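Local coordinates for protein aldehyde dehydrogenase (Trypanosoma brucei, PDB 5MYP) that probably oxidises aldehydes to carboxylic acids with NAD+ as the electron acceptor, at residues A[233-238]-A[398-403]; A[244-249]-A[419-424]; A[266-271]-A[374-379]; A[331-336]-A[351-356]; A[411-416]-A[434-439]. All coordinates share one frame; numbering follows the deposited sequence.

Contact 1: A[233-238]-A[398-403]; sequences DDTCAD and FSNNKR. Unlike the reference sequence in segment 233-238: T235 (reference Ser).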
# COMPACT_ATOMS: atom_id res chain seq x y z
N ASP A 233 9.98 32.53 6.17
CA ASP A 233 9.55 33.38 7.28
C ASP A 233 10.44 34.63 7.40
O ASP A 233 11.19 34.93 6.47
CB ASP A 233 9.42 32.56 8.59
CG ASP A 233 10.75 32.32 9.30
OD1 ASP A 233 11.83 32.57 8.73
OD2 ASP A 233 10.69 31.87 10.47
N ASP A 234 10.34 35.34 8.52
CA ASP A 234 11.10 36.58 8.78
C ASP A 234 12.39 36.41 9.62
O ASP A 234 12.92 37.39 10.14
CB ASP A 234 10.18 37.64 9.42
CG ASP A 234 9.52 37.16 10.72
OD1 ASP A 234 9.64 35.97 11.07
OD2 ASP A 234 8.86 37.99 11.38
N THR A 235 12.91 35.18 9.73
CA THR A 235 14.12 34.90 10.51
C THR A 235 15.34 34.58 9.62
O THR A 235 16.37 34.16 10.15
CB THR A 235 13.89 33.75 11.52
OG1 THR A 235 13.59 32.53 10.81
CG2 THR A 235 12.74 34.08 12.47
N CYS A 236 15.22 34.79 8.31
CA CYS A 236 16.26 34.44 7.33
C CYS A 236 16.89 35.64 6.61
O CYS A 236 17.56 35.45 5.58
CB CYS A 236 15.68 33.48 6.27
SG CYS A 236 15.04 31.92 6.91
N ALA A 237 16.72 36.86 7.12
CA ALA A 237 17.28 38.06 6.46
C ALA A 237 18.78 37.93 6.16
O ALA A 237 19.22 38.23 5.06
CB ALA A 237 17.01 39.31 7.28
N ASP A 238 19.54 37.45 7.15
CA ASP A 238 20.99 37.26 7.00
C ASP A 238 21.38 36.09 6.09
O ASP A 238 22.53 36.02 5.64
CB ASP A 238 21.65 37.06 8.38
CG ASP A 238 21.50 38.27 9.29
OD1 ASP A 238 21.34 39.41 8.80
OD2 ASP A 238 21.55 38.08 10.52
N PHE A 398 11.78 27.64 4.85
CA PHE A 398 13.02 28.34 5.18
C PHE A 398 12.79 29.16 6.44
O PHE A 398 11.96 30.07 6.46
CB PHE A 398 13.47 29.23 4.02
CG PHE A 398 14.03 28.47 2.86
CD1 PHE A 398 13.19 27.91 1.90
CD2 PHE A 398 15.41 28.29 2.72
CE1 PHE A 398 13.71 27.20 0.83
CE2 PHE A 398 15.93 27.57 1.66
CZ PHE A 398 15.08 27.03 0.70
N SER A 399 13.51 28.80 7.51
CA SER A 399 13.35 29.43 8.82
C SER A 399 14.49 29.03 9.77
O SER A 399 15.04 27.93 9.66
CB SER A 399 12.00 29.04 9.44
OG SER A 399 11.87 29.51 10.77
N ASN A 400 14.83 29.94 10.68
CA ASN A 400 15.74 29.65 11.80
C ASN A 400 14.99 29.50 13.13
O ASN A 400 15.62 29.38 14.18
CB ASN A 400 16.80 30.76 11.91
CG ASN A 400 17.78 30.76 10.75
OD1 ASN A 400 17.93 31.75 10.04
ND2 ASN A 400 18.47 29.64 10.55
N ASN A 401 13.65 29.49 13.08
CA ASN A 401 12.80 29.43 14.28
C ASN A 401 12.16 28.05 14.42
O ASN A 401 11.31 27.66 13.61
CB ASN A 401 11.73 30.52 14.20
CG ASN A 401 10.94 30.66 15.50
OD1 ASN A 401 9.99 29.91 15.73
ND2 ASN A 401 11.32 31.61 16.33
N LYS A 402 12.56 27.32 15.46
CA LYS A 402 12.08 25.95 15.75
C LYS A 402 10.56 25.86 15.90
O LYS A 402 9.94 24.95 15.34
CB LYS A 402 12.76 25.38 17.00
CG LYS A 402 13.99 24.52 16.72
CD LYS A 402 15.05 25.25 15.90
CE LYS A 402 16.10 24.29 15.37
NZ LYS A 402 16.85 24.88 14.23
N ARG A 403 9.98 26.78 16.66
CA ARG A 403 8.53 26.80 16.89
C ARG A 403 7.74 27.02 15.59
O ARG A 403 6.71 26.37 15.38
CB ARG A 403 8.15 27.86 17.92
CG ARG A 403 6.67 27.88 18.30
CD ARG A 403 6.36 29.01 19.26
NE ARG A 403 6.88 28.75 20.61
CZ ARG A 403 6.28 28.01 21.54
NH1 ARG A 403 5.11 27.40 21.31
NH2 ARG A 403 6.86 27.86 22.73
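D233 and S399 meet through their side chains: the S399 hydroxyl donates from OG to D233 OD2 at 2.7 Å, arriving well above the carboxylate plane, 53° out of it. Beside this bond the backbones join, with D233 N giving a straight bond to F398 O at 3.2 Å. A third link comes from N400 N, which donates to T235 OG1 over 2.9 Å. C236 lays SG against the S399 backbone, 3.5 Å from S399 N, and T235 CG2 reaches the CB of N401.

Behind these pairs stand two small turns. D233 OD1 accepts T235 N from above the carboxylate, closing an Asx turn, and also takes T235 OG1 on its syn lone pair (2.7 Å). T235 OG1 sits between its own backbone N and carbonyl carbon (chi1 63°), where it can give to D233 and accept from N400. On the other segment S399 OG accepts from N401 N at 2.9 Å, an ST turn just ahead of helix 402-411, and N401 caps that helix through F404 N. F464 of the second subunit packs on C236, F398 and N400.

The contact thus carries the parallel pairing of strands 229-232 and 395-398 one bond past the end of 229-232. Three donors grip the D233 carboxylate, two on OD1 and one on OD2, which fixes its rotation and would be expected to favour its charged form.

Contact 2: A[244-249]-A[419-424]; sequences AERIMW and VNDVVV
The R246 guanidinium has D421 OD2 over one face and the N420 carbonyl at its edge. D421 OD2 lies 3.5 Å above the plane, offset toward the rim, with the two flat groups only 5° from parallel; the 3.8 Å separation from R246 NE to D421 OD2 makes a long salt bridge of charge alone, with no N-H aimed at the oxygen. At the edge, R246 NH1 donates to N420 O at 2.7 Å, in the guanidinium plane. V422 O lies at the edge of the W249 indole, in its plane, 3.5 Å from CZ3; R246 O is also in plane at the edge. V423 CB (3.8 Å from CZ3) and V424 CG1 approach the ring obliquely.

An extended chain from CG to NE carries the R246 guanidinium from helix 240-252 to the loop after strand 417-419, and D421 OD1 packs along its CG and CD. That oxygen also accepts from V422 N at 2.8 Å on its anti lone pair. V422 CG2 presses on the helix backbone at R246 O, 3.1 Å away. The V423 side chain is about 9 Å from that of C259, a predicted active-site residue.

The second subunit adds partners: its R473 and R462 form salt bridges with D421, its G463 O accepts from R246 NH1, and R473 makes a cation-pi contact with W249. Arginines from both chains converge on buried D421, which should stabilise its negative charge and ties this helix-loop joint to the dimer interface.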
# COMPACT_ATOMS: atom_id res chain seq x y z
N ALA A 244 17.69 32.16 -1.53
CA ALA A 244 17.36 32.42 -2.94
C ALA A 244 18.10 31.50 -3.90
O ALA A 244 17.53 31.07 -4.91
CB ALA A 244 17.64 33.88 -3.28
N GLU A 245 19.37 31.21 -3.61
CA GLU A 245 20.16 30.30 -4.43
C GLU A 245 19.59 28.88 -4.45
O GLU A 245 19.52 28.26 -5.51
CB GLU A 245 21.63 30.29 -3.98
CG GLU A 245 22.39 31.53 -4.44
CD GLU A 245 23.75 31.70 -3.78
OE1 GLU A 245 24.01 31.09 -2.72
OE2 GLU A 245 24.56 32.48 -4.32
N ARG A 246 19.16 28.40 -3.29
CA ARG A 246 18.58 27.06 -3.19
C ARG A 246 17.23 26.96 -3.90
O ARG A 246 17.00 26.02 -4.67
CB ARG A 246 18.48 26.62 -1.73
CG ARG A 246 19.85 26.34 -1.14
CD ARG A 246 19.84 26.10 0.36
NE ARG A 246 21.21 25.88 0.84
CZ ARG A 246 21.55 25.52 2.08
NH1 ARG A 246 20.63 25.31 3.02
NH2 ARG A 246 22.84 25.36 2.39
N ILE A 247 16.36 27.96 -3.68
CA ILE A 247 15.05 28.01 -4.35
C ILE A 247 15.22 28.11 -5.87
O ILE A 247 14.60 27.35 -6.61
CB ILE A 247 14.17 29.18 -3.83
CG1 ILE A 247 13.78 28.95 -2.37
CG2 ILE A 247 12.91 29.35 -4.69
CD1 ILE A 247 13.24 30.18 -1.66
N MET A 248 16.08 29.03 -6.31
CA MET A 248 16.28 29.27 -7.74
C MET A 248 16.92 28.06 -8.44
O MET A 248 16.54 27.73 -9.56
CB MET A 248 17.13 30.54 -7.96
CG MET A 248 17.31 30.97 -9.41
SD MET A 248 15.81 31.10 -10.40
CE MET A 248 14.88 32.30 -9.45
N TRP A 249 17.86 27.40 -7.77
CA TRP A 249 18.45 26.16 -8.30
C TRP A 249 17.37 25.10 -8.54
O TRP A 249 17.31 24.50 -9.62
CB TRP A 249 19.54 25.60 -7.37
CG TRP A 249 19.91 24.18 -7.74
CD1 TRP A 249 20.68 23.78 -8.79
CD2 TRP A 249 19.48 22.99 -7.07
NE1 TRP A 249 20.77 22.41 -8.81
CE2 TRP A 249 20.04 21.90 -7.77
CE3 TRP A 249 18.68 22.74 -5.95
CZ2 TRP A 249 19.84 20.58 -7.38
CZ3 TRP A 249 18.47 21.42 -5.57
CH2 TRP A 249 19.05 20.35 -6.28
N VAL A 419 13.57 21.36 5.46
CA VAL A 419 13.78 22.66 6.09
C VAL A 419 15.09 23.26 5.57
O VAL A 419 16.14 22.61 5.62
CB VAL A 419 13.78 22.57 7.63
CG1 VAL A 419 14.03 23.94 8.26
CG2 VAL A 419 12.47 21.98 8.13
N ASN A 420 14.99 24.48 5.05
CA ASN A 420 16.13 25.27 4.53
C ASN A 420 16.78 24.74 3.26
O ASN A 420 17.93 25.06 2.98
CB ASN A 420 17.17 25.54 5.63
CG ASN A 420 16.61 26.33 6.80
OD1 ASN A 420 15.76 27.19 6.62
ND2 ASN A 420 17.09 26.04 8.00
N ASP A 421 16.05 23.96 2.47
CA ASP A 421 16.51 23.55 1.14
C ASP A 421 15.33 23.04 0.32
O ASP A 421 14.21 22.93 0.83
CB ASP A 421 17.61 22.48 1.24
CG ASP A 421 18.71 22.65 0.20
OD1 ASP A 421 18.40 23.05 -0.95
OD2 ASP A 421 19.88 22.38 0.51
N VAL A 422 15.59 22.74 -0.95
CA VAL A 422 14.59 22.16 -1.85
C VAL A 422 15.21 20.99 -2.62
O VAL A 422 16.43 20.95 -2.81
CB VAL A 422 14.03 23.22 -2.84
CG1 VAL A 422 13.44 24.41 -2.09
CG2 VAL A 422 15.10 23.70 -3.83
N VAL A 423 14.39 20.01 -3.00
CA VAL A 423 14.74 18.94 -3.97
C VAL A 423 15.72 17.87 -3.45
O VAL A 423 15.53 16.69 -3.73
CB VAL A 423 15.21 19.53 -5.33
CG1 VAL A 423 15.56 18.43 -6.33
CG2 VAL A 423 14.14 20.44 -5.91
N VAL A 424 16.73 18.27 -2.68
CA VAL A 424 17.86 17.39 -2.30
C VAL A 424 17.49 16.13 -1.51
O VAL A 424 18.24 15.14 -1.52
CB VAL A 424 18.97 18.16 -1.54
CG1 VAL A 424 19.62 19.20 -2.44
CG2 VAL A 424 18.46 18.78 -0.23

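Contact 3: A[266-271]-A[374-379]; sequences VVEKSM and LTYENE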
# COMPACT_ATOMS: atom_id res chain seq x y z
N VAL A 266 5.43 31.28 -0.43
CA VAL A 266 4.64 32.05 0.54
C VAL A 266 5.65 32.69 1.48
O VAL A 266 6.25 32.01 2.32
CB VAL A 266 3.64 31.17 1.33
CG1 VAL A 266 2.72 32.04 2.17
CG2 VAL A 266 2.83 30.29 0.38
N VAL A 267 5.85 34.00 1.33
CA VAL A 267 6.91 34.72 2.05
C VAL A 267 6.29 35.68 3.08
O VAL A 267 5.24 36.27 2.83
CB VAL A 267 7.88 35.46 1.09
CG1 VAL A 267 7.16 36.47 0.20
CG2 VAL A 267 9.02 36.13 1.86
N GLU A 268 6.94 35.83 4.23
CA GLU A 268 6.45 36.76 5.25
C GLU A 268 6.46 38.17 4.64
O GLU A 268 7.41 38.55 3.96
CB GLU A 268 7.31 36.69 6.52
CG GLU A 268 6.66 37.27 7.77
CD GLU A 268 6.78 38.78 7.90
OE1 GLU A 268 7.70 39.39 7.30
OE2 GLU A 268 5.94 39.38 8.61
N LYS A 269 5.37 38.91 4.88
CA LYS A 269 5.07 40.20 4.22
C LYS A 269 6.27 41.15 4.11
O LYS A 269 6.54 41.71 3.05
CB LYS A 269 3.92 40.88 4.97
CG LYS A 269 3.28 42.08 4.27
CD LYS A 269 2.20 42.70 5.15
CE LYS A 269 2.76 43.26 6.46
NZ LYS A 269 1.89 44.29 7.09
N SER A 270 7.00 41.32 5.22
CA SER A 270 8.14 42.23 5.28
C SER A 270 9.37 41.78 4.49
O SER A 270 10.24 42.61 4.20
CB SER A 270 8.53 42.50 6.75
OG SER A 270 9.25 41.41 7.30
N MET A 271 9.45 40.49 4.15
CA MET A 271 10.59 39.93 3.42
C MET A 271 10.41 39.81 1.90
O MET A 271 11.33 39.36 1.22
CB MET A 271 10.92 38.54 3.98
CG MET A 271 11.26 38.50 5.46
SD MET A 271 12.83 39.31 5.77
CE MET A 271 12.61 39.83 7.47
N LEU A 374 3.52 34.70 -3.09
CA LEU A 374 2.41 35.16 -2.26
C LEU A 374 2.97 35.58 -0.91
O LEU A 374 4.06 35.16 -0.53
CB LEU A 374 1.38 34.04 -2.07
CG LEU A 374 0.50 33.68 -3.27
CD1 LEU A 374 1.28 32.96 -4.36
CD2 LEU A 374 -0.68 32.84 -2.82
N THR A 375 2.23 36.43 -0.19
CA THR A 375 2.65 36.88 1.14
C THR A 375 1.74 36.35 2.23
O THR A 375 0.59 35.99 1.97
CB THR A 375 2.75 38.42 1.24
OG1 THR A 375 1.48 39.01 0.95
CG2 THR A 375 3.79 38.95 0.28
N TYR A 376 2.27 36.30 3.45
CA TYR A 376 1.51 35.97 4.65
C TYR A 376 1.87 36.94 5.77
O TYR A 376 2.95 37.52 5.77
CB TYR A 376 1.78 34.51 5.07
CG TYR A 376 3.03 34.29 5.90
CD1 TYR A 376 3.02 34.46 7.29
CD2 TYR A 376 4.23 33.90 5.30
CE1 TYR A 376 4.16 34.27 8.05
CE2 TYR A 376 5.38 33.69 6.06
CZ TYR A 376 5.33 33.88 7.43
OH TYR A 376 6.46 33.67 8.19
N GLU A 377 0.94 37.10 6.72
CA GLU A 377 1.19 37.84 7.97
C GLU A 377 1.25 36.92 9.19
O GLU A 377 2.09 37.12 10.07
CB GLU A 377 0.12 38.92 8.16
CG GLU A 377 0.25 40.07 7.17
CD GLU A 377 -0.76 41.18 7.43
OE1 GLU A 377 -0.97 41.54 8.61
OE2 GLU A 377 -1.33 41.71 6.46
N ASN A 378 0.37 35.92 9.25
CA ASN A 378 0.32 34.96 10.36
C ASN A 378 0.23 33.52 9.84
O ASN A 378 0.03 33.30 8.64
CB ASN A 378 -0.85 35.29 11.30
CG ASN A 378 -2.17 35.45 10.57
OD1 ASN A 378 -2.65 34.52 9.92
ND2 ASN A 378 -2.76 36.64 10.66
N GLU A 379 0.37 32.55 10.75
CA GLU A 379 0.31 31.12 10.39
C GLU A 379 -0.99 30.75 9.67
O GLU A 379 -0.96 29.99 8.70
CB GLU A 379 0.48 30.22 11.63
CG GLU A 379 0.51 28.72 11.31
CD GLU A 379 0.58 27.84 12.54
OE1 GLU A 379 -0.45 27.69 13.24
OE2 GLU A 379 1.66 27.28 12.80
O HOH W 1 4.48 38.27 10.42
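Backbone pairing comes first between V266-E268 and L374-Y376, which run parallel in register as neighbouring strands of one sheet. V267 N donates to L374 O at 2.8 Å, Y376 N to V267 O at 3.0 Å, and K269 N to Y376 O at 2.9 Å. The CA-H groups of V266 and T375 add contacts to L374 O and V267 O.

Apolar and aromatic contacts flank this ladder. The Y376 ring, with CG placed between its backbone N and carbonyl carbon (chi1 83°), leans across to the neighbouring strand. One face receives E268 CA in a CH-pi contact, 3.8 Å from the ring centroid, and E268 CB and CG continue past CZ and OH. V266 CG1 crosses at Y376 CB, 3.9 Å away, on the same sheet face; on the other, V267 CG1 nears T375 CG2.

Polar groups close the strand ends. The E268 chain bends at chi2 (-82°), and its carboxylate plane stands nearly perpendicular to the tyrosine ring. Its OE1 accepts from S270 N and from S270 OG, the latter at 2.5 Å on the syn side, while a water donates to both E268 OE2 and E377 O. K269 and E377 lie with their aliphatic parts in touch, their charges too far apart for a salt bridge.

With three donors on its carboxylate, E268 is held against the ring while linking the turn after its own strand, through the water, to E377 just past the partner strand.

Contact 4: A[331-336]-A[351-356]; sequences GGKVAV and ILTNID. Unlike the reference sequence in segment 351-356: N354 (reference Asp).
V336 overlaps I351 side by side, both pointing the same way, with I351 CD1 set 3.6 Å from V336 CG2 and equally near V336 CB. I351 CG1 stands anti to its carbonyl carbon, beside the backbone N (chi1 -53°), and from there CD1 reaches the valine. On this same sheet face K333 runs alongside T353, its CB 3.7 Å from T353 OG1, and its CD passes N354 ND2. A335 CB meets T353 CG2 at 3.8 Å. The opposite face carries V334 and L352, which cross at an angle with CG2 of the valine 3.9 Å from CD2 of the leucine.

Strands 333-336 and 346-353 pair antiparallel at one border of the sheet that continues through 370-376. K333 and T353 form a hydrogen-bonded pair, K333 N reaching T353 O at 2.8 Å and T353 N returning to K333 O. Beyond the non-hydrogen-bonded pair V334-L352 the register slips by one: A335 and V336 both face I351, a classic beta bulge. I351 O takes A335 N at 2.9 Å and, more weakly, V336 N, while I351 N donates to V336 O.

At the other end D356 N donates to G331 O, after the chain has turned at N354. G332 CA lies 3.5 Å from T353 O, a close backbone approach at a residue with no side chain. Helix 272-287 covers V336 and I351 from the face they share.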
# COMPACT_ATOMS: atom_id res chain seq x y z
N GLY A 331 -1.45 35.82 -14.84
CA GLY A 331 -2.02 35.75 -13.50
C GLY A 331 -1.34 36.58 -12.42
O GLY A 331 -1.76 36.53 -11.26
N GLY A 332 -0.28 37.31 -12.77
CA GLY A 332 0.33 38.29 -11.86
C GLY A 332 1.25 39.26 -12.57
O GLY A 332 1.34 39.28 -13.80
N LYS A 333 1.93 40.09 -11.78
CA LYS A 333 2.92 41.03 -12.28
C LYS A 333 4.25 40.30 -12.49
O LYS A 333 4.75 39.68 -11.56
CB LYS A 333 3.12 42.17 -11.28
CG LYS A 333 4.03 43.30 -11.75
CD LYS A 333 4.18 44.37 -10.67
CE LYS A 333 4.76 45.66 -11.23
NZ LYS A 333 6.14 45.50 -11.76
N VAL A 334 4.81 40.39 -13.70
CA VAL A 334 6.15 39.85 -13.96
C VAL A 334 7.15 40.76 -13.25
O VAL A 334 7.51 41.82 -13.76
CB VAL A 334 6.47 39.75 -15.47
CG1 VAL A 334 7.92 39.33 -15.70
CG2 VAL A 334 5.52 38.78 -16.15
N ALA A 335 7.57 40.35 -12.05
CA ALA A 335 8.54 41.09 -11.24
C ALA A 335 9.97 40.85 -11.72
O ALA A 335 10.78 41.77 -11.74
CB ALA A 335 8.41 40.72 -9.77
N VAL A 336 10.27 39.60 -12.08
CA VAL A 336 11.58 39.21 -12.60
C VAL A 336 11.39 38.29 -13.81
O VAL A 336 10.58 37.37 -13.75
CB VAL A 336 12.43 38.48 -11.54
CG1 VAL A 336 13.79 38.06 -12.10
CG2 VAL A 336 12.62 39.35 -10.31
N ILE A 351 9.50 35.27 -12.00
CA ILE A 351 8.90 35.49 -10.68
C ILE A 351 7.67 36.37 -10.84
O ILE A 351 7.77 37.49 -11.36
CB ILE A 351 9.89 36.17 -9.71
CG1 ILE A 351 11.22 35.38 -9.64
CG2 ILE A 351 9.27 36.31 -8.32
CD1 ILE A 351 12.29 36.06 -8.82
N LEU A 352 6.52 35.87 -10.40
CA LEU A 352 5.27 36.62 -10.43
C LEU A 352 4.92 37.12 -9.04
O LEU A 352 5.01 36.36 -8.07
CB LEU A 352 4.12 35.76 -10.95
CG LEU A 352 4.18 35.17 -12.36
CD1 LEU A 352 2.89 34.43 -12.64
CD2 LEU A 352 4.43 36.24 -13.41
N THR A 353 4.51 38.38 -8.94
CA THR A 353 3.98 38.96 -7.71
C THR A 353 2.56 39.46 -7.96
O THR A 353 2.07 39.43 -9.09
CB THR A 353 4.86 40.13 -7.22
OG1 THR A 353 4.93 41.13 -8.24
CG2 THR A 353 6.26 39.65 -6.88
N ASN A 354 1.89 39.91 -6.89
CA ASN A 354 0.52 40.43 -6.97
C ASN A 354 -0.40 39.42 -7.67
O ASN A 354 -1.11 39.76 -8.62
CB ASN A 354 0.49 41.79 -7.68
CG ASN A 354 1.40 42.81 -7.03
OD1 ASN A 354 1.85 42.64 -5.90
ND2 ASN A 354 1.68 43.89 -7.76
N ILE A 355 -0.37 38.19 -7.18
CA ILE A 355 -1.08 37.08 -7.80
C ILE A 355 -2.56 37.12 -7.47
O ILE A 355 -2.95 37.51 -6.37
CB ILE A 355 -0.45 35.70 -7.40
CG1 ILE A 355 0.60 35.28 -8.42
CG2 ILE A 355 -1.47 34.57 -7.32
CD1 ILE A 355 1.83 36.16 -8.42
N ASP A 356 -3.38 36.73 -8.45
CA ASP A 356 -4.77 36.36 -8.22
C ASP A 356 -4.76 34.87 -7.84
O ASP A 356 -4.50 34.03 -8.71
CB ASP A 356 -5.58 36.60 -9.49
CG ASP A 356 -7.03 36.15 -9.37
OD1 ASP A 356 -7.54 36.01 -8.24
OD2 ASP A 356 -7.66 35.95 -10.43

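Contact 5: A[411-416]-A[434-439]; sequences RTSSGA and GGVGRS
V436 turns one methyl onto the 413-415 backbone: CG1 stands 3.7 Å from S414 C and 3.8 Å from S413 OG. Its chi1 of 57° places CG1 between the backbone N and the carbonyl carbon, the branch that faces the other segment, whereas CG2 lies opposite its own N. S413 extends OG away from its backbone N (chi1 -180°), past this methyl to E116 of the second subunit, with which it hydrogen-bonds. The next residue points the other way: S414 OG folds back to its own segment and donates to A416 O at 2.8 Å from above the carbonyl plane, and it also bonds R457 of the second subunit.

Here the loop between helix 402-411 and strand 417-419 passes the glycine-rich turn that leads into strand 440-441, near E223, a predicted active-site residue. Glycines bring the backbones close: G415 CA is 4.0 Å from G435 CA and 3.3 Å from G434 O. A water donates to G415 O and accepts from G434 N, bridging the two backbones, which share no direct hydrogen bond. S439 N closes the turn by donating to V436 O, and S439 OG reaches K391 O.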
# COMPACT_ATOMS: atom_id res chain seq x y z
N ARG A 411 0.83 21.12 11.01
CA ARG A 411 -0.46 21.57 10.48
C ARG A 411 -0.62 21.43 8.95
O ARG A 411 -1.63 21.88 8.39
CB ARG A 411 -0.69 23.03 10.88
CG ARG A 411 -0.79 23.27 12.38
CD ARG A 411 -2.12 22.81 12.94
NE ARG A 411 -2.16 22.89 14.41
CZ ARG A 411 -3.23 22.61 15.16
NH1 ARG A 411 -4.38 22.23 14.60
NH2 ARG A 411 -3.15 22.71 16.48
N THR A 412 0.36 20.81 8.29
CA THR A 412 0.30 20.53 6.85
C THR A 412 0.56 19.06 6.56
O THR A 412 1.12 18.34 7.39
CB THR A 412 1.34 21.36 6.07
OG1 THR A 412 2.66 21.06 6.55
CG2 THR A 412 1.06 22.85 6.20
N SER A 413 0.14 18.62 5.37
CA SER A 413 0.43 17.28 4.88
C SER A 413 1.08 17.35 3.50
O SER A 413 0.64 18.09 2.62
CB SER A 413 -0.84 16.44 4.82
OG SER A 413 -0.55 15.14 4.35
N SER A 414 2.15 16.57 3.33
CA SER A 414 2.90 16.54 2.08
C SER A 414 3.67 15.23 2.01
O SER A 414 3.82 14.56 3.02
CB SER A 414 3.87 17.72 2.00
OG SER A 414 4.75 17.72 3.12
N GLY A 415 4.16 14.89 0.82
CA GLY A 415 4.98 13.69 0.64
C GLY A 415 6.29 13.74 1.43
O GLY A 415 6.79 12.70 1.84
N ALA A 416 6.83 14.94 1.61
CA ALA A 416 8.00 15.16 2.45
C ALA A 416 8.08 16.62 2.87
O ALA A 416 7.40 17.48 2.31
CB ALA A 416 9.27 14.76 1.70
N GLY A 434 7.99 9.26 -1.66
CA GLY A 434 6.62 9.06 -2.12
C GLY A 434 5.68 10.19 -1.75
O GLY A 434 6.05 11.09 -1.00
N GLY A 435 4.47 10.14 -2.30
CA GLY A 435 3.46 11.15 -2.06
C GLY A 435 2.37 10.70 -1.11
O GLY A 435 2.45 9.64 -0.49
N VAL A 436 1.35 11.55 -1.00
CA VAL A 436 0.15 11.28 -0.22
C VAL A 436 -1.01 12.02 -0.89
O VAL A 436 -0.82 13.09 -1.47
CB VAL A 436 0.33 11.71 1.26
CG1 VAL A 436 0.69 13.19 1.36
CG2 VAL A 436 -0.91 11.37 2.08
N GLY A 437 -2.21 11.43 -0.83
CA GLY A 437 -3.36 11.99 -1.54
C GLY A 437 -3.08 12.06 -3.03
O GLY A 437 -2.60 11.09 -3.62
N ARG A 438 -3.33 13.22 -3.63
CA ARG A 438 -3.13 13.37 -5.08
C ARG A 438 -1.66 13.50 -5.54
O ARG A 438 -1.41 13.48 -6.74
CB ARG A 438 -4.02 14.50 -5.64
CG ARG A 438 -5.51 14.14 -5.61
CD ARG A 438 -6.37 15.04 -6.48
NE ARG A 438 -6.29 14.75 -7.90
CZ ARG A 438 -6.92 13.76 -8.54
NH1 ARG A 438 -7.69 12.89 -7.89
NH2 ARG A 438 -6.76 13.63 -9.85
N SER A 439 -0.71 13.60 -4.60
CA SER A 439 0.72 13.46 -4.96
C SER A 439 1.17 11.99 -5.02
O SER A 439 2.28 11.71 -5.48
CB SER A 439 1.64 14.26 -4.02
OG SER A 439 1.48 13.90 -2.66
O HOH W 2 8.93 11.80 -0.38

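How the contacts relate
From the N terminus, the loop after strand 229-232 opens contact 1 and helix 240-252 opens contact 2. Strand 264-268 then starts contact 3, within whose span contact 4 closes as a short hairpin-like return, 333-336 against 346-353. Contact 3 closes at strand 370-376, the neighbour of 346-353, so both build the same sheet. Contact 1 closes next, at 398-403, before contact 5 opens at 411-416, so these two are in series. Contact 2 closes at 419-424, crossing contact 1 and touching it where S399 N meets N420 OD1; contacts 1 and 2 both enclose 3 and 4. Contact 5 crosses contact 2 and ends at 434-439. Contacts 1, 2 and 5 all meet the second subunit.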